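Local structure of uncharacterized protein (Pyrococcus furiosus, 4XLZ) at residues Ile63-Thr68 against Tyr105-Arg110; Tyr191-Asn196 against Thr235-Glu240; Lys97-Arg102 against Leu209-Ala214. The protein probably removes an acetyl group from N,N'-diacetylchitobiose as a metal-dependent deacetylase of carbohydrate esterase family 14. One frame throughout, in Å; residues are numbered along the deposited sequence. Where two conformers were deposited one is given.

Interaction 1: residues Ile63-Thr68 against Tyr105-Arg110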
loop_
_atom_site.group_PDB
_atom_site.type_symbol
_atom_site.label_atom_id
_atom_site.label_comp_id
_atom_site.label_asym_id
_atom_site.label_seq_id
_atom_site.Cartn_x
_atom_site.Cartn_y
_atom_site.Cartn_z
ATOM N N ILE A 63 18.850 7.019 -25.763
ATOM C CA ILE A 63 17.546 7.518 -25.258
ATOM C C ILE A 63 17.554 7.507 -23.712
ATOM O O ILE A 63 18.082 6.561 -23.170
ATOM C CB ILE A 63 16.425 6.524 -25.766
ATOM C CG1 ILE A 63 16.417 6.596 -27.342
ATOM C CG2 ILE A 63 15.060 6.907 -25.161
ATOM C CD1 ILE A 63 15.611 5.374 -27.882
ATOM N N TYR A 64 17.000 8.520 -23.133
ATOM C CA TYR A 64 16.938 8.540 -21.601
ATOM C C TYR A 64 15.514 8.118 -21.191
ATOM O O TYR A 64 14.509 8.427 -21.851
ATOM C CB TYR A 64 17.061 9.932 -21.080
ATOM C CG TYR A 64 18.474 10.511 -21.147
ATOM C CD1 TYR A 64 19.565 9.833 -21.664
ATOM C CD2 TYR A 64 18.585 11.787 -20.639
ATOM C CE1 TYR A 64 20.893 10.466 -21.644
ATOM C CE2 TYR A 64 19.876 12.439 -20.594
ATOM C CZ TYR A 64 20.912 11.741 -21.112
ATOM O OH TYR A 64 22.181 12.356 -21.138
ATOM N N ILE A 65 15.507 7.404 -20.041
ATOM C CA ILE A 65 14.264 7.355 -19.229
ATOM C C ILE A 65 14.592 8.043 -17.900
ATOM O O ILE A 65 15.592 7.600 -17.281
ATOM C CB ILE A 65 13.811 5.934 -18.933
ATOM C CG1 ILE A 65 13.441 5.232 -20.248
ATOM C CG2 ILE A 65 12.535 6.000 -18.049
ATOM C CD1 ILE A 65 13.164 3.671 -20.070
ATOM N N CYS A 66 13.865 9.071 -17.565
ATOM C CA CYS A 66 14.082 9.764 -16.276
ATOM C C CYS A 66 12.935 9.351 -15.391
ATOM O O CYS A 66 11.773 9.602 -15.647
ATOM C CB CYS A 66 14.157 11.290 -16.532
ATOM S SG CYS A 66 14.744 12.115 -15.014
HETATM N N MSE A 67 13.301 8.775 -14.235
HETATM C CA MSE A 67 12.218 8.159 -13.384
HETATM C C MSE A 67 11.414 9.172 -12.628
HETATM O O MSE A 67 10.224 9.032 -12.436
HETATM C CB MSE A 67 12.883 7.302 -12.270
HETATM C CG MSE A 67 13.872 6.219 -12.777
HETATM SE SE MSE A 67 12.997 4.934 -13.999
HETATM C CE MSE A 67 11.837 4.102 -12.764
ATOM N N THR A 68 12.028 10.313 -12.221
ATOM C CA THR A 68 11.385 11.307 -11.404
ATOM C C THR A 68 11.532 12.734 -11.968
ATOM O O THR A 68 12.235 12.953 -12.989
ATOM C CB THR A 68 11.840 11.342 -9.922
ATOM O OG1 THR A 68 13.150 11.981 -9.870
ATOM C CG2 THR A 68 11.941 9.966 -9.287
ATOM N N TYR A 105 12.214 9.980 -22.216
ATOM C CA TYR A 105 10.892 9.657 -21.625
ATOM C C TYR A 105 10.859 10.079 -20.160
ATOM O O TYR A 105 11.816 9.686 -19.433
ATOM C CB TYR A 105 10.661 8.144 -21.633
ATOM C CG TYR A 105 10.463 7.554 -23.001
ATOM C CD1 TYR A 105 11.558 7.164 -23.830
ATOM C CD2 TYR A 105 9.161 7.285 -23.447
ATOM C CE1 TYR A 105 11.299 6.565 -25.083
ATOM C CE2 TYR A 105 8.932 6.715 -24.690
ATOM C CZ TYR A 105 9.982 6.347 -25.457
ATOM O OH TYR A 105 9.743 5.715 -26.702
ATOM N N TRP A 106 9.898 10.814 -19.780
ATOM C CA TRP A 106 9.765 11.332 -18.406
ATOM C C TRP A 106 8.696 10.544 -17.715
ATOM O O TRP A 106 7.495 10.622 -18.075
ATOM C CB TRP A 106 9.315 12.806 -18.407
ATOM C CG TRP A 106 10.331 13.733 -19.103
ATOM C CD1 TRP A 106 10.275 14.152 -20.417
ATOM C CD2 TRP A 106 11.469 14.288 -18.519
ATOM N NE1 TRP A 106 11.363 15.094 -20.616
ATOM C CE2 TRP A 106 12.083 15.107 -19.468
ATOM C CE3 TRP A 106 12.006 14.189 -17.239
ATOM C CZ2 TRP A 106 13.244 15.878 -19.166
ATOM C CZ3 TRP A 106 13.179 14.939 -16.882
ATOM C CH2 TRP A 106 13.751 15.761 -17.892
ATOM N N LEU A 107 9.040 9.721 -16.749
ATOM C CA LEU A 107 7.940 8.956 -16.048
ATOM C C LEU A 107 7.205 9.808 -15.102
ATOM O O LEU A 107 6.059 9.460 -14.715
ATOM C CB LEU A 107 8.554 7.777 -15.243
ATOM C CG LEU A 107 9.288 6.752 -16.090
ATOM C CD1 LEU A 107 9.466 5.484 -15.209
ATOM C CD2 LEU A 107 8.580 6.298 -17.405
ATOM N N ASN A 108 7.801 10.945 -14.612
ATOM C CA ASN A 108 7.153 11.938 -13.780
ATOM C C ASN A 108 6.707 11.484 -12.371
ATOM O O ASN A 108 5.956 12.167 -11.769
ATOM C CB ASN A 108 5.895 12.592 -14.497
ATOM C CG ASN A 108 6.311 13.484 -15.743
ATOM O OD1 ASN A 108 5.788 13.282 -16.839
ATOM N ND2 ASN A 108 7.080 14.316 -15.522
ATOM N N TYR A 109 7.325 10.425 -11.915
ATOM C CA TYR A 109 7.097 10.161 -10.451
ATOM C C TYR A 109 7.760 11.306 -9.634
ATOM O O TYR A 109 8.780 11.885 -10.094
ATOM C CB TYR A 109 7.693 8.753 -10.031
ATOM C CG TYR A 109 6.868 7.651 -10.709
ATOM C CD1 TYR A 109 5.656 7.304 -10.137
ATOM C CD2 TYR A 109 7.360 7.002 -11.806
ATOM C CE1 TYR A 109 4.831 6.342 -10.736
ATOM C CE2 TYR A 109 6.567 5.944 -12.418
ATOM C CZ TYR A 109 5.322 5.722 -11.878
ATOM O OH TYR A 109 4.546 4.785 -12.562
ATOM N N ARG A 110 7.168 11.657 -8.521
ATOM C CA ARG A 110 7.746 12.784 -7.797
ATOM C C ARG A 110 9.060 12.332 -7.126
ATOM O O ARG A 110 9.200 11.287 -6.516
ATOM C CB ARG A 110 6.799 13.304 -6.720
ATOM C CG ARG A 110 7.413 14.598 -6.063
ATOM C CD ARG A 110 6.335 15.268 -5.121
ATOM N NE ARG A 110 5.229 15.835 -5.999
ATOM C CZ ARG A 110 4.112 16.356 -5.491
ATOM N NH1 ARG A 110 3.912 16.363 -4.169
ATOM N NH2 ARG A 110 3.173 16.838 -6.297
HETATM O O HOH W 1 10.355 12.174 -15.006
#

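Interaction 2: residues Tyr191-Asn196 against Thr235-Glu240. With CD (cadmium ion), chain J.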
loop_
_atom_site.group_PDB
_atom_site.type_symbol
_atom_site.label_atom_id
_atom_site.label_comp_id
_atom_site.label_asym_id
_atom_site.label_seq_id
_atom_site.Cartn_x
_atom_site.Cartn_y
_atom_site.Cartn_z
ATOM N N TYR A 191 27.516 4.360 -11.610
ATOM C CA TYR A 191 27.508 4.682 -10.194
ATOM C C TYR A 191 27.900 3.429 -9.371
ATOM O O TYR A 191 27.148 3.023 -8.425
ATOM C CB TYR A 191 26.177 5.277 -9.703
ATOM C CG TYR A 191 25.793 6.704 -10.074
ATOM C CD1 TYR A 191 26.779 7.716 -10.191
ATOM C CD2 TYR A 191 24.445 7.039 -10.267
ATOM C CE1 TYR A 191 26.396 9.006 -10.467
ATOM C CE2 TYR A 191 24.025 8.372 -10.551
ATOM C CZ TYR A 191 25.053 9.333 -10.662
ATOM O OH TYR A 191 24.616 10.586 -10.796
ATOM N N THR A 192 29.025 2.790 -9.771
ATOM C CA THR A 192 29.376 1.471 -9.191
ATOM C C THR A 192 30.696 1.494 -8.475
ATOM O O THR A 192 31.663 2.169 -8.957
ATOM C CB THR A 192 29.332 0.425 -10.285
ATOM O OG1 THR A 192 29.543 -0.870 -9.677
ATOM C CG2 THR A 192 30.395 0.616 -11.428
ATOM N N HIS A 193 30.724 0.842 -7.331
ATOM C CA HIS A 193 32.007 0.586 -6.589
ATOM C C HIS A 193 32.765 -0.634 -7.208
ATOM O O HIS A 193 33.946 -0.842 -6.829
ATOM C CB HIS A 193 31.654 0.385 -5.097
ATOM C CG HIS A 193 32.782 -0.051 -4.189
ATOM N ND1 HIS A 193 32.719 -1.222 -3.482
ATOM C CD2 HIS A 193 33.951 0.550 -3.814
ATOM C CE1 HIS A 193 33.805 -1.356 -2.742
ATOM N NE2 HIS A 193 34.577 -0.311 -2.935
ATOM N N LYS A 194 32.080 -1.447 -8.027
ATOM C CA LYS A 194 32.730 -2.680 -8.522
ATOM C C LYS A 194 32.723 -2.682 -10.043
ATOM O O LYS A 194 32.156 -3.566 -10.718
ATOM C CB LYS A 194 32.010 -3.948 -7.963
ATOM C CG LYS A 194 32.236 -4.131 -6.429
ATOM C CD LYS A 194 33.693 -4.577 -6.147
ATOM C CE LYS A 194 33.944 -4.781 -4.634
ATOM N NZ LYS A 194 35.387 -5.104 -4.533
ATOM N N PRO A 195 33.321 -1.672 -10.696
ATOM C CA PRO A 195 33.264 -1.701 -12.140
ATOM C C PRO A 195 34.167 -2.817 -12.675
ATOM O O PRO A 195 35.196 -3.149 -12.042
ATOM C CB PRO A 195 33.893 -0.307 -12.523
ATOM C CG PRO A 195 34.883 -0.056 -11.358
ATOM C CD PRO A 195 34.176 -0.577 -10.075
ATOM N N ASN A 196 33.810 -3.311 -13.832
ATOM C CA ASN A 196 34.684 -4.292 -14.546
ATOM C C ASN A 196 34.947 -3.863 -15.963
ATOM O O ASN A 196 35.595 -4.619 -16.736
ATOM C CB ASN A 196 34.246 -5.740 -14.422
ATOM C CG ASN A 196 32.805 -5.942 -14.774
ATOM O OD1 ASN A 196 32.194 -5.155 -15.448
ATOM N ND2 ASN A 196 32.313 -7.096 -14.394
ATOM N N THR A 235 36.121 10.449 -11.264
ATOM C CA THR A 235 36.690 10.019 -12.591
ATOM C C THR A 235 38.126 9.520 -12.512
ATOM O O THR A 235 38.515 8.706 -13.306
ATOM C CB THR A 235 36.520 11.128 -13.663
ATOM O OG1 THR A 235 37.086 12.303 -13.164
ATOM C CG2 THR A 235 34.988 11.508 -13.608
HETATM N N MSE A 236 38.877 10.077 -11.529
HETATM C CA MSE A 236 40.219 9.533 -11.286
HETATM C C MSE A 236 40.191 8.152 -10.706
HETATM O O MSE A 236 40.989 7.315 -11.028
HETATM C CB MSE A 236 41.067 10.488 -10.460
HETATM C CG MSE A 236 41.210 11.817 -11.213
HETATM SE SE MSE A 236 42.140 13.160 -10.038
HETATM C CE MSE A 236 43.789 12.247 -10.091
ATOM N N PHE A 237 39.249 7.927 -9.793
ATOM C CA PHE A 237 39.078 6.597 -9.207
ATOM C C PHE A 237 38.915 5.559 -10.332
ATOM O O PHE A 237 39.566 4.536 -10.282
ATOM C CB PHE A 237 37.804 6.652 -8.282
ATOM C CG PHE A 237 37.348 5.310 -7.744
ATOM C CD1 PHE A 237 36.254 4.636 -8.333
ATOM C CD2 PHE A 237 38.025 4.738 -6.674
ATOM C CE1 PHE A 237 35.849 3.357 -7.827
ATOM C CE2 PHE A 237 37.558 3.508 -6.102
ATOM C CZ PHE A 237 36.462 2.831 -6.692
ATOM N N TYR A 238 38.039 5.863 -11.295
ATOM C CA TYR A 238 37.848 4.905 -12.392
ATOM C C TYR A 238 39.028 4.873 -13.385
ATOM O O TYR A 238 39.496 3.801 -13.791
ATOM C CB TYR A 238 36.554 5.289 -13.156
ATOM C CG TYR A 238 35.275 5.045 -12.316
ATOM C CD1 TYR A 238 35.036 3.778 -11.811
ATOM C CD2 TYR A 238 34.373 6.069 -12.137
ATOM C CE1 TYR A 238 33.852 3.600 -10.996
ATOM C CE2 TYR A 238 33.239 5.908 -11.384
ATOM C CZ TYR A 238 32.991 4.626 -10.877
ATOM O OH TYR A 238 31.798 4.447 -10.095
ATOM N N GLY A 239 39.497 6.088 -13.752
ATOM C CA GLY A 239 40.529 6.087 -14.807
ATOM C C GLY A 239 41.827 5.400 -14.296
ATOM O O GLY A 239 42.472 4.699 -15.109
ATOM N N GLU A 240 42.165 5.564 -13.015
ATOM C CA GLU A 240 43.417 4.936 -12.471
ATOM C C GLU A 240 43.406 3.413 -12.622
ATOM O O GLU A 240 44.438 2.764 -12.859
ATOM C CB GLU A 240 43.609 5.376 -11.078
ATOM C CG GLU A 240 45.016 5.108 -10.561
ATOM C CD GLU A 240 45.279 5.849 -9.258
ATOM O OE1 GLU A 240 45.276 5.230 -8.183
ATOM O OE2 GLU A 240 45.421 7.101 -9.340
HETATM CD CD CD J . 36.418 0.008 -1.709
HETATM O O HOH W 2 35.496 -2.007 -1.491
HETATM O O HOH W 3 38.073 -1.293 -0.844
HETATM O O HOH W 4 37.382 1.736 -3.106
#

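Interaction 3: residues Lys97-Arg102 against Leu209-Ala214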
loop_
_atom_site.group_PDB
_atom_site.type_symbol
_atom_site.label_atom_id
_atom_site.label_comp_id
_atom_site.label_asym_id
_atom_site.label_seq_id
_atom_site.Cartn_x
_atom_site.Cartn_y
_atom_site.Cartn_z
ATOM N N LYS A 97 21.189 17.724 -25.321
ATOM C CA LYS A 97 21.618 18.247 -26.667
ATOM C C LYS A 97 23.170 18.242 -26.749
ATOM O O LYS A 97 23.748 17.751 -27.763
ATOM C CB LYS A 97 21.051 19.641 -26.865
ATOM C CG LYS A 97 21.365 20.142 -28.296
ATOM C CD LYS A 97 20.493 21.445 -28.448
ATOM C CE LYS A 97 21.212 22.631 -29.235
ATOM N NZ LYS A 97 21.648 22.229 -30.585
ATOM N N LEU A 98 23.833 18.654 -25.672
ATOM C CA LEU A 98 25.330 18.610 -25.678
ATOM C C LEU A 98 25.919 17.265 -25.822
ATOM O O LEU A 98 27.013 17.047 -26.377
ATOM C CB LEU A 98 25.894 19.254 -24.435
ATOM C CG LEU A 98 25.537 20.735 -24.156
ATOM C CD1 LEU A 98 25.787 21.279 -22.711
ATOM C CD2 LEU A 98 26.463 21.555 -25.151
ATOM N N LEU A 99 25.187 16.234 -25.286
ATOM C CA LEU A 99 25.678 14.887 -25.350
ATOM C C LEU A 99 25.176 14.028 -26.535
ATOM O O LEU A 99 25.538 12.867 -26.634
ATOM C CB LEU A 99 25.289 14.140 -23.976
ATOM C CG LEU A 99 25.858 14.876 -22.766
ATOM C CD1 LEU A 99 25.439 14.087 -21.482
ATOM C CD2 LEU A 99 27.411 14.883 -22.836
ATOM N N GLY A 100 24.345 14.632 -27.424
ATOM C CA GLY A 100 23.911 13.894 -28.632
ATOM C C GLY A 100 22.667 13.067 -28.394
ATOM O O GLY A 100 22.316 12.266 -29.255
ATOM N N VAL A 101 22.011 13.367 -27.259
ATOM C CA VAL A 101 20.760 12.559 -26.978
ATOM C C VAL A 101 19.551 13.331 -27.538
ATOM O O VAL A 101 19.385 14.548 -27.232
ATOM C CB VAL A 101 20.695 12.405 -25.400
ATOM C CG1 VAL A 101 19.241 11.788 -24.930
ATOM C CG2 VAL A 101 21.816 11.601 -24.937
ATOM N N ARG A 102 18.651 12.596 -28.204
ATOM C CA ARG A 102 17.551 13.316 -28.817
ATOM C C ARG A 102 16.183 12.890 -28.310
ATOM O O ARG A 102 15.176 13.344 -28.838
ATOM C CB ARG A 102 17.491 12.983 -30.352
ATOM C CG ARG A 102 18.730 13.554 -31.128
ATOM C CD ARG A 102 18.873 12.898 -32.524
ATOM N NE ARG A 102 20.313 12.883 -32.849
ATOM C CZ ARG A 102 21.026 13.951 -33.249
ATOM N NH1 ARG A 102 20.451 15.136 -33.440
ATOM N NH2 ARG A 102 22.327 13.838 -33.478
ATOM N N LEU A 209 31.671 17.998 -17.911
ATOM C CA LEU A 209 31.343 18.925 -16.897
ATOM C C LEU A 209 30.426 20.076 -17.359
ATOM O O LEU A 209 29.593 20.563 -16.600
ATOM C CB LEU A 209 32.663 19.601 -16.295
ATOM C CG LEU A 209 33.558 18.535 -15.704
ATOM C CD1 LEU A 209 34.865 19.302 -15.215
ATOM C CD2 LEU A 209 32.984 18.051 -14.344
ATOM N N LYS A 210 30.555 20.460 -18.654
ATOM C CA LYS A 210 29.627 21.453 -19.174
ATOM C C LYS A 210 28.148 20.907 -19.190
ATOM O O LYS A 210 27.202 21.702 -18.889
ATOM C CB LYS A 210 30.106 21.868 -20.594
ATOM C CG LYS A 210 29.202 22.921 -21.208
ATOM C CD LYS A 210 29.660 23.248 -22.719
ATOM C CE LYS A 210 28.818 24.461 -23.145
ATOM N NZ LYS A 210 29.066 24.595 -24.636
ATOM N N ALA A 211 28.063 19.646 -19.625
ATOM C CA ALA A 211 26.711 19.026 -19.646
ATOM C C ALA A 211 26.138 18.898 -18.262
ATOM O O ALA A 211 24.881 18.970 -18.059
ATOM C CB ALA A 211 26.786 17.664 -20.406
ATOM N N ILE A 212 26.986 18.661 -17.265
ATOM C CA ILE A 212 26.471 18.683 -15.860
ATOM C C ILE A 212 26.013 20.053 -15.378
ATOM O O ILE A 212 24.952 20.276 -14.827
ATOM C CB ILE A 212 27.533 18.036 -14.907
ATOM C CG1 ILE A 212 27.725 16.583 -15.382
ATOM C CG2 ILE A 212 27.118 18.200 -13.468
ATOM C CD1 ILE A 212 29.037 15.945 -14.675
ATOM N N ARG A 213 26.897 21.095 -15.700
ATOM C CA ARG A 213 26.566 22.418 -15.230
ATOM C C ARG A 213 25.360 23.042 -15.933
ATOM O O ARG A 213 24.778 24.006 -15.397
ATOM C CB ARG A 213 27.864 23.352 -15.393
ATOM C CG ARG A 213 28.865 23.096 -14.332
ATOM C CD ARG A 213 29.550 24.457 -13.846
ATOM N NE ARG A 213 28.670 25.171 -12.968
ATOM C CZ ARG A 213 28.972 26.247 -12.227
ATOM N NH1 ARG A 213 30.240 26.840 -12.300
ATOM N NH2 ARG A 213 28.061 26.829 -11.533
ATOM N N ALA A 214 24.965 22.437 -17.093
ATOM C CA ALA A 214 23.740 22.850 -17.749
ATOM C C ALA A 214 22.477 22.705 -16.816
ATOM O O ALA A 214 21.468 23.428 -16.979
ATOM C CB ALA A 214 23.495 22.059 -18.990
#

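Interaction 1: residues Ile63-Thr68 against Tyr105-Arg110
Tyr-105 spends both of its backbone polar atoms on the neighbouring strand: its N donates to Tyr-64 O at 2.8 Å, and its O accepts from Cys-66 N. One step further on, Cys-66 O takes the N-H of Leu-107 at 2.9 Å and has a second donor in a water. That water also accepts from Asn-108 N (2.9 Å) and donates weakly to Thr-68 O. It sits where the ladder slips. Strands 61-68 and 103-109 run parallel, 5° apart, as the two strands of a beta-alpha-beta crossover at the border of a Rossmann-like sheet, and a beta bulge shifts their register by one residue at Leu-107 and Asn-108. The ladder resumes with a longer, bent bond from Tyr-109 N to Met-67 O, 3.3 Å and 136° at the hydrogen. With its sulfur anti to the backbone N (chi1 -169°), Cys-66 sets SG obliquely beside the six-membered ring of Trp-106, 3.7 Å from CZ3. On the other face lies the Tyr-105 ring, its edge met by Ile-63 CG2, 3.8 Å from CD1. Selenomethionine Met-67 runs alongside Leu-107, its CE 3.7 Å from Leu-107 CD1. The side-chain hydroxyls are hydrogen-bonded outside the two segments: Tyr-105 OH to Glu-131, Tyr-109 OH to Asp-123, Thr-68 OG1 to Pro-39 O. Trp-106 O accepts from Asn-172 ND2 of a second subunit.

Interaction 2: residues Tyr191-Asn196 against Thr235-Glu240
With CG anti to its carbonyl carbon (chi1 -69°), the side chain of Tyr-238 carries its phenol from helix 221-240 across to the loop 191-196, where OH donates to Thr-192 O at 2.6 Å. The hydroxyl approaches at 133° to the C=O bond and tilted from the carbonyl plane, and the oxygen itself lies in the plane of the ring, at its edge. Along that edge Pro-195 CG rests 3.8 Å from CE1, and over the rim of one ring face lies Phe-237 CD1, 3.7 Å above the plane. A phenylalanine in place of Tyr-238 would lack the hydroxyl and is likely to leave Thr-192 O without this donor, with the loop less firmly tied to the helix. Thr-192 also shapes the loop from within: its OG1 accepts from Lys-194 N at 3.1 Å, an ST turn, and bonds to Asp-140 as well. The loop leaves the last strand of the parallel sheet, and at its start Tyr-191 OH reaches Asp-43, a ligand of the cadmium ion at the metal site. A different cadmium ion sits beyond the turn. His-193 binds it through NE2 at 2.2 Å. Three waters and Asp-265 of a neighbouring subunit share this ion, and Pro-262 of the same neighbour packs against His-193, Phe-237 and Tyr-238.

Interaction 3: residues Lys97-Arg102 against Leu209-Ala214
This is a small, apolar helix-to-helix contact: the C-terminal end of helix 81-99 packs against the end of helix 205-213, on the side of the parallel sheet where helix 43-57 also lies. Alanine makes the close approach possible, for the CA atoms of Leu-98 and Ala-211 come within 6.2 Å of each other. Leu-98 points toward the partner helix. Its CG stands anti to the carbonyl carbon (chi1 -59°), which brings CD1 down on the backbone of Ala-211, 3.9 Å from CA, and within 4.4 Å of the methyl CB of Ala-214. Lys-210, fully extended, crosses this leucine at about a right angle: its CG lies 4.1 Å from Leu-98 CD1, and its NZ 4.0 Å from the other branch, Leu-98 CD2. The exposed lysine thus edges the contact. Leu-99 leaves its helix to one side, yet the end of its side chain turns back to the partner, where CD2 touches Ala-211 CB at 3.7 Å, with CG and CD1 hardly farther. The same leucine packs on Ile-52 of helix 43-57 and on Tyr-64 of strand 61-68, so the alanine methyl joins a layer continuous with the sheet. A polar tie runs beside it, Ala-211 O accepting from Ser-95 OG of helix 81-99. The carbonyls at the helix end are served from helix 43-57: Leu-98 O by Lys-53 NZ, Leu-99 O by Ser-56 OG. The chain then turns off at Gly-100, whose positive phi (88°), with two bonds back into the last turn, one of them from its N to Lys-97 O, makes a Schellman motif, the classic glycine-terminated helix end, here leading from the crossover helix of a beta-alpha-beta unit into its second strand.

In the fold
Along the chain the segments come in the order 63-68, 97-102, 105-110, 191-196, 209-214, 235-240, so interaction 3 alternates with both of the others while interaction 1 closes before interaction 2 opens. Interactions 1 and 3, centres about 17 Å apart, share one beta-alpha-beta unit and touch through Tyr-64, which packs on Leu-99 and Val-101. Interaction 2 lies on the other side of the chain's centre, about 26 Å from interaction 1 and 21 Å from interaction 3 between centres. Of the consecutive helices 205-213 and 221-240, the first thus meets the crossover helix 81-99 and the second the loop 191-196, whose Tyr-191 bonds a metal ligand, Asp-43.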